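Local coordinates for Lin1944 protein (Listeria innocua, PDB 3D7L), which is of unknown function but belongs to the short-chain dehydrogenase/reductase family and probably acts as an oxidoreductase, at residues G16-E21 with K181-F186; V39-D42 with S48-K51. All coordinates share one frame; numbering follows the deposited sequence.

Interaction 1. Residues G16-E21 with K181-F186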
ATOM      1  N   GLY D  16       8.895 -18.072  -7.661  1.00 31.19           N
ATOM      2  CA  GLY D  16       9.266 -18.940  -6.532  1.00 31.12           C
ATOM      3  C   GLY D  16      10.209 -20.092  -6.869  1.00 31.31           C
ATOM      4  O   GLY D  16      11.118 -20.440  -6.090  1.00 31.07           O
ATOM      5  N   SER D  17       9.994 -20.709  -8.023  1.00 31.55           N
ATOM      6  CA  SER D  17      10.767 -21.876  -8.377  1.00 31.76           C
ATOM      7  C   SER D  17      12.172 -21.483  -8.834  1.00 31.37           C
ATOM      8  O   SER D  17      13.132 -22.212  -8.582  1.00 30.47           O
ATOM      9  CB  SER D  17      10.029 -22.720  -9.408  1.00 32.26           C
ATOM     10  OG  SER D  17       9.809 -21.980 -10.594  1.00 35.81           O
ATOM     11  N   ALA D  18      12.294 -20.309  -9.467  1.00 31.10           N
ATOM     12  CA  ALA D  18      13.619 -19.727  -9.732  1.00 30.76           C
ATOM     13  C   ALA D  18      14.327 -19.348  -8.430  1.00 30.37           C
ATOM     14  O   ALA D  18      15.545 -19.488  -8.329  1.00 30.34           O
ATOM     15  CB  ALA D  18      13.518 -18.521 -10.638  1.00 30.85           C
ATOM     16  N   VAL D  19      13.565 -18.879  -7.444  1.00 29.64           N
ATOM     17  CA  VAL D  19      14.128 -18.514  -6.137  1.00 29.60           C
ATOM     18  C   VAL D  19      14.645 -19.760  -5.437  1.00 29.83           C
ATOM     19  O   VAL D  19      15.802 -19.800  -5.022  1.00 30.20           O
ATOM     20  CB  VAL D  19      13.137 -17.687  -5.246  1.00 29.71           C
ATOM     21  CG1 VAL D  19      13.705 -17.450  -3.838  1.00 28.48           C
ATOM     22  CG2 VAL D  19      12.832 -16.321  -5.911  1.00 28.87           C
ATOM     23  N   LYS D  20      13.806 -20.786  -5.364  1.00 30.08           N
ATOM     24  CA  LYS D  20      14.177 -22.077  -4.798  1.00 30.15           C
ATOM     25  C   LYS D  20      15.508 -22.590  -5.382  1.00 30.94           C
ATOM     26  O   LYS D  20      16.385 -23.037  -4.646  1.00 29.83           O
ATOM     27  CB  LYS D  20      13.056 -23.094  -5.035  1.00 29.89           C
ATOM     28  CG  LYS D  20      13.187 -24.429  -4.247  1.00 29.80           C
ATOM     29  CD  LYS D  20      12.085 -25.387  -4.687  1.00 30.88           C
ATOM     30  CE  LYS D  20      12.228 -26.778  -4.064  1.00 34.61           C
ATOM     31  NZ  LYS D  20      13.417 -27.507  -4.603  1.00 36.02           N
ATOM     32  N   GLU D  21      15.648 -22.506  -6.702  1.00 31.79           N
ATOM     33  CA  GLU D  21      16.834 -23.009  -7.377  1.00 33.30           C
ATOM     34  C   GLU D  21      18.140 -22.373  -6.922  1.00 33.50           C
ATOM     35  O   GLU D  21      19.156 -23.068  -6.779  1.00 34.18           O
ATOM     36  CB  GLU D  21      16.681 -22.890  -8.882  1.00 33.16           C
ATOM     37  CG  GLU D  21      17.546 -23.876  -9.637  1.00 38.00           C
ATOM     38  CD  GLU D  21      17.089 -24.109 -11.078  1.00 43.31           C
ATOM     39  OE1 GLU D  21      17.704 -24.973 -11.755  1.00 45.59           O
ATOM     40  OE2 GLU D  21      16.124 -23.443 -11.529  1.00 45.17           O
ATOM     41  N   LYS D 181      17.466 -13.797 -12.904  1.00 30.82           N
ATOM     42  CA  LYS D 181      18.059 -12.525 -12.485  1.00 30.40           C
ATOM     43  C   LYS D 181      17.338 -11.976 -11.260  1.00 29.76           C
ATOM     44  O   LYS D 181      17.970 -11.497 -10.321  1.00 30.69           O
ATOM     45  CB  LYS D 181      18.051 -11.523 -13.639  1.00 31.15           C
ATOM     46  CG  LYS D 181      18.732 -10.200 -13.358  1.00 33.41           C
ATOM     47  CD  LYS D 181      18.524  -9.262 -14.513  1.00 38.86           C
ATOM     48  CE  LYS D 181      19.227  -7.938 -14.285  1.00 39.74           C
ATOM     49  NZ  LYS D 181      19.072  -7.051 -15.462  1.00 40.81           N
ATOM     50  N   VAL D 182      16.014 -12.035 -11.259  1.00 28.35           N
ATOM     51  CA  VAL D 182      15.256 -11.625 -10.098  1.00 27.49           C
ATOM     52  C   VAL D 182      15.642 -12.474  -8.872  1.00 27.09           C
ATOM     53  O   VAL D 182      15.696 -11.959  -7.763  1.00 26.75           O
ATOM     54  CB  VAL D 182      13.728 -11.699 -10.356  1.00 27.70           C
ATOM     55  CG1 VAL D 182      12.946 -11.172  -9.149  1.00 28.48           C
ATOM     56  CG2 VAL D 182      13.362 -10.878 -11.608  1.00 25.93           C
ATOM     57  N   ALA D 183      15.932 -13.758  -9.082  1.00 26.55           N
ATOM     58  CA  ALA D 183      16.223 -14.685  -7.963  1.00 26.32           C
ATOM     59  C   ALA D 183      17.492 -14.275  -7.201  1.00 26.26           C
ATOM     60  O   ALA D 183      17.606 -14.523  -5.994  1.00 26.36           O
ATOM     61  CB  ALA D 183      16.309 -16.116  -8.464  1.00 26.57           C
ATOM     62  N   ARG D 184      18.425 -13.637  -7.919  1.00 25.47           N
ATOM     63  CA  ARG D 184      19.656 -13.087  -7.341  1.00 25.61           C
ATOM     64  C   ARG D 184      19.390 -12.026  -6.263  1.00 24.98           C
ATOM     65  O   ARG D 184      20.086 -11.993  -5.251  1.00 25.58           O
ATOM     66  CB  ARG D 184      20.554 -12.495  -8.434  1.00 25.28           C
ATOM     67  CG  ARG D 184      21.286 -13.503  -9.290  1.00 26.08           C
ATOM     68  CD  ARG D 184      22.153 -12.781 -10.363  1.00 27.60           C
ATOM     69  NE  ARG D 184      22.695 -13.727 -11.335  1.00 30.37           N
ATOM     70  CZ  ARG D 184      23.825 -14.427 -11.186  1.00 32.84           C
ATOM     71  NH1 ARG D 184      24.586 -14.296 -10.102  1.00 32.14           N
ATOM     72  NH2 ARG D 184      24.210 -15.260 -12.151  1.00 31.80           N
ATOM     73  N   ALA D 185      18.382 -11.184  -6.489  1.00 24.66           N
ATOM     74  CA  ALA D 185      17.923 -10.169  -5.535  1.00 25.11           C
ATOM     75  C   ALA D 185      17.392 -10.763  -4.230  1.00 25.92           C
ATOM     76  O   ALA D 185      17.635 -10.212  -3.122  1.00 26.19           O
ATOM     77  CB  ALA D 185      16.851  -9.277  -6.193  1.00 25.73           C
ATOM     78  N   PHE D 186      16.634 -11.855  -4.356  1.00 24.81           N
ATOM     79  CA  PHE D 186      16.210 -12.634  -3.197  1.00 25.37           C
ATOM     80  C   PHE D 186      17.414 -13.210  -2.449  1.00 25.62           C
ATOM     81  O   PHE D 186      17.473 -13.110  -1.223  1.00 26.37           O
ATOM     82  CB  PHE D 186      15.269 -13.767  -3.611  1.00 25.31           C
ATOM     83  CG  PHE D 186      13.860 -13.317  -3.902  1.00 25.78           C
ATOM     84  CD1 PHE D 186      12.905 -13.286  -2.894  1.00 24.01           C
ATOM     85  CD2 PHE D 186      13.488 -12.961  -5.195  1.00 25.65           C
ATOM     86  CE1 PHE D 186      11.583 -12.878  -3.170  1.00 25.65           C
ATOM     87  CE2 PHE D 186      12.188 -12.582  -5.477  1.00 26.37           C
ATOM     88  CZ  PHE D 186      11.239 -12.529  -4.451  1.00 26.63           C
TER
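V19 lays its CG2 methyl over one face of the F186 ring, in a CH-pi contact with CG2 3.8 Å from the ring centroid and 24° off the ring normal. The methyl is displaced toward the rim, on the side of CD2, which is the ring atom nearest to it at 3.5 Å. The two side chains cross at about a right angle. In V19, CG1 stands anti to the backbone N (chi1 174°), which turns CG2 over the ring and brings CG1 to 4.0 Å from CB of F186; both branches of the valine are thus in use, one on the ring and one at its root.

One turn earlier on helix 179-191, A183 points its methyl at the backbone of helix 14-23. Its CB rests 3.5 Å from the carbonyl O of A18, close to the CA of V19, and 4.3 Å from the methyl of A18. With alanines A18 and A183 facing each other, the backbones come close: CA of V19 and CA of A183 are 4.7 Å apart, and the segment axes approach to 8.5 Å at a crossing angle of -61°.

Both helices belong to the Rossmann-type fold of the family: helix 14-23 follows the first strand, and helix 179-191 precedes the last one, so the contact joins elements from near the two ends of the chain on one side of the parallel sheet. Beneath them F186 also touches V155, T111 and T113 of the sheet, and L15 of helix 14-23 packs on both V182 and F186. Since the two segments share no hydrogen bond, their fit depends on the packing of methyl groups and a ring face, and so on the close approach of the two helices.

Interaction 2. Residues V39-D42 with S48-K51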
ATOM      1  N   VAL D  39       5.083 -27.691   3.731  1.00 29.14           N
ATOM      2  CA  VAL D  39       4.027 -27.270   4.640  1.00 29.45           C
ATOM      3  C   VAL D  39       3.072 -26.489   3.763  1.00 28.97           C
ATOM      4  O   VAL D  39       3.501 -25.922   2.750  1.00 29.81           O
ATOM      5  CB  VAL D  39       4.589 -26.424   5.834  1.00 29.85           C
ATOM      6  CG1 VAL D  39       3.535 -26.206   6.892  1.00 30.36           C
ATOM      7  CG2 VAL D  39       5.745 -27.162   6.526  1.00 31.40           C
ATOM      8  N   THR D  40       1.785 -26.485   4.089  1.00 27.59           N
ATOM      9  CA  THR D  40       0.843 -25.681   3.306  1.00 27.51           C
ATOM     10  C   THR D  40       0.296 -24.510   4.120  1.00 27.07           C
ATOM     11  O   THR D  40       0.355 -24.518   5.345  1.00 26.82           O
ATOM     12  CB  THR D  40      -0.313 -26.498   2.664  1.00 27.00           C
ATOM     13  OG1 THR D  40      -1.087 -27.157   3.677  1.00 29.33           O
ATOM     14  CG2 THR D  40       0.234 -27.535   1.677  1.00 27.25           C
ATOM     15  N   VAL D  41      -0.219 -23.508   3.415  1.00 26.77           N
ATOM     16  CA  VAL D  41      -0.690 -22.262   4.026  1.00 26.16           C
ATOM     17  C   VAL D  41      -1.684 -21.571   3.074  1.00 25.88           C
ATOM     18  O   VAL D  41      -1.482 -21.541   1.864  1.00 25.11           O
ATOM     19  CB  VAL D  41       0.505 -21.316   4.462  1.00 25.86           C
ATOM     20  CG1 VAL D  41       1.323 -20.816   3.264  1.00 25.00           C
ATOM     21  CG2 VAL D  41       0.018 -20.131   5.337  1.00 26.48           C
ATOM     22  N   ASP D  42      -2.799 -21.115   3.635  1.00 25.89           N
ATOM     23  CA  ASP D  42      -3.682 -20.151   2.980  1.00 26.19           C
ATOM     24  C   ASP D  42      -3.355 -18.805   3.617  1.00 25.95           C
ATOM     25  O   ASP D  42      -3.737 -18.555   4.778  1.00 25.60           O
ATOM     26  CB  ASP D  42      -5.162 -20.494   3.203  1.00 26.20           C
ATOM     27  CG  ASP D  42      -6.101 -19.490   2.551  1.00 27.22           C
ATOM     28  OD1 ASP D  42      -5.629 -18.424   2.100  1.00 31.71           O
ATOM     29  OD2 ASP D  42      -7.319 -19.756   2.498  1.00 29.69           O
ATOM     30  N   SER D  48      -4.540 -20.214   9.617  1.00 30.27           N
ATOM     31  CA  SER D  48      -3.731 -21.010   8.706  1.00 30.54           C
ATOM     32  C   SER D  48      -2.243 -20.578   8.703  1.00 30.60           C
ATOM     33  O   SER D  48      -1.337 -21.413   8.719  1.00 30.39           O
ATOM     34  CB  SER D  48      -4.327 -20.924   7.294  1.00 30.75           C
ATOM     35  OG  SER D  48      -3.487 -21.533   6.336  1.00 31.18           O
ATOM     36  N   ILE D  49      -1.979 -19.273   8.686  1.00 30.42           N
ATOM     37  CA  ILE D  49      -0.588 -18.818   8.775  1.00 29.57           C
ATOM     38  C   ILE D  49       0.032 -19.246  10.112  1.00 29.81           C
ATOM     39  O   ILE D  49       1.177 -19.724  10.164  1.00 29.33           O
ATOM     40  CB  ILE D  49      -0.453 -17.278   8.581  1.00 29.13           C
ATOM     41  CG1 ILE D  49      -0.792 -16.873   7.140  1.00 27.61           C
ATOM     42  CG2 ILE D  49       0.946 -16.813   8.931  1.00 27.43           C
ATOM     43  CD1 ILE D  49      -1.278 -15.470   7.021  1.00 26.90           C
ATOM     44  N   LYS D  50      -0.711 -19.051  11.191  1.00 29.81           N
ATOM     45  CA  LYS D  50      -0.208 -19.421  12.514  1.00 30.39           C
ATOM     46  C   LYS D  50       0.093 -20.905  12.596  1.00 30.31           C
ATOM     47  O   LYS D  50       1.136 -21.285  13.153  1.00 29.66           O
ATOM     48  CB  LYS D  50      -1.168 -19.011  13.619  1.00 30.05           C
ATOM     49  CG  LYS D  50      -1.593 -17.586  13.472  1.00 31.63           C
ATOM     50  CD  LYS D  50      -1.713 -16.897  14.787  1.00 37.39           C
ATOM     51  CE  LYS D  50      -3.111 -16.981  15.344  1.00 37.44           C
ATOM     52  NZ  LYS D  50      -3.527 -15.601  15.788  1.00 39.99           N
ATOM     53  N   LYS D  51      -0.793 -21.731  12.033  1.00 30.40           N
ATOM     54  CA  LYS D  51      -0.552 -23.180  12.008  1.00 31.65           C
ATOM     55  C   LYS D  51       0.727 -23.515  11.238  1.00 30.89           C
ATOM     56  O   LYS D  51       1.537 -24.330  11.691  1.00 30.70           O
ATOM     57  CB  LYS D  51      -1.731 -23.937  11.392  1.00 32.13           C
ATOM     58  CG  LYS D  51      -2.287 -25.056  12.260  1.00 36.12           C
ATOM     59  CD  LYS D  51      -1.375 -26.283  12.344  1.00 39.49           C
ATOM     60  CE  LYS D  51      -1.800 -27.183  13.511  1.00 42.98           C
ATOM     61  NZ  LYS D  51      -3.068 -27.990  13.276  1.00 45.35           N
TER
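S48 turns its hydroxyl to the backbone of D42, whereas V41 lays a methyl against I49. The hydroxyl of S48 is carried anti to its own backbone N (chi1 172°), toward the chain that leaves strand 39-40, and there OG accepts the backbone N-H of D42 at 2.8 Å in a fairly straight bond of 163°. CB of S48 lies 3.5 Å from the carbonyl O of D42. Next to this bond CG2 of V41 reaches the helix at I49, 3.7 Å from its CA and 3.8 Å from its CG1, the two side chains meeting at a slant. In the Rossmann-type fold this is where the chain leaves the outermost strand 39-40 on its way to helix 46-56, which packs against the sheet. The chain bonds to its neighbour through V39 with T31 and, just past the strand, V41 with G33, while V41 also touches M52 one turn further along the helix. The D42 carboxylate is engaged within the connection, where OD1 is hydrogen-bonded to T44 OG1, and N45 OD1 receives the backbone N-H of S48. I49 also packs on N95, L96 and L99 of helix 79-100.

How the interactions relate
Interaction 1 is a buried contact and interaction 2 a partly buried one at the sheet edge; their centres lie 22 Å apart and their nearest atoms about 11 Å, without touching. They share no helix or strand, but both involve helices packed on one parallel sheet, interaction 2 also including its outermost strand. Interaction 1 brings together segments 160 residues apart in sequence, whereas interaction 2 lies in a short strand-to-helix connection within the stretch of chain that interaction 1 closes. The chemistry follows the place: the helix pair relies mainly on apolar side chains, while the edge connection adds a side-chain-to-backbone hydrogen bond to a valine-isoleucine contact.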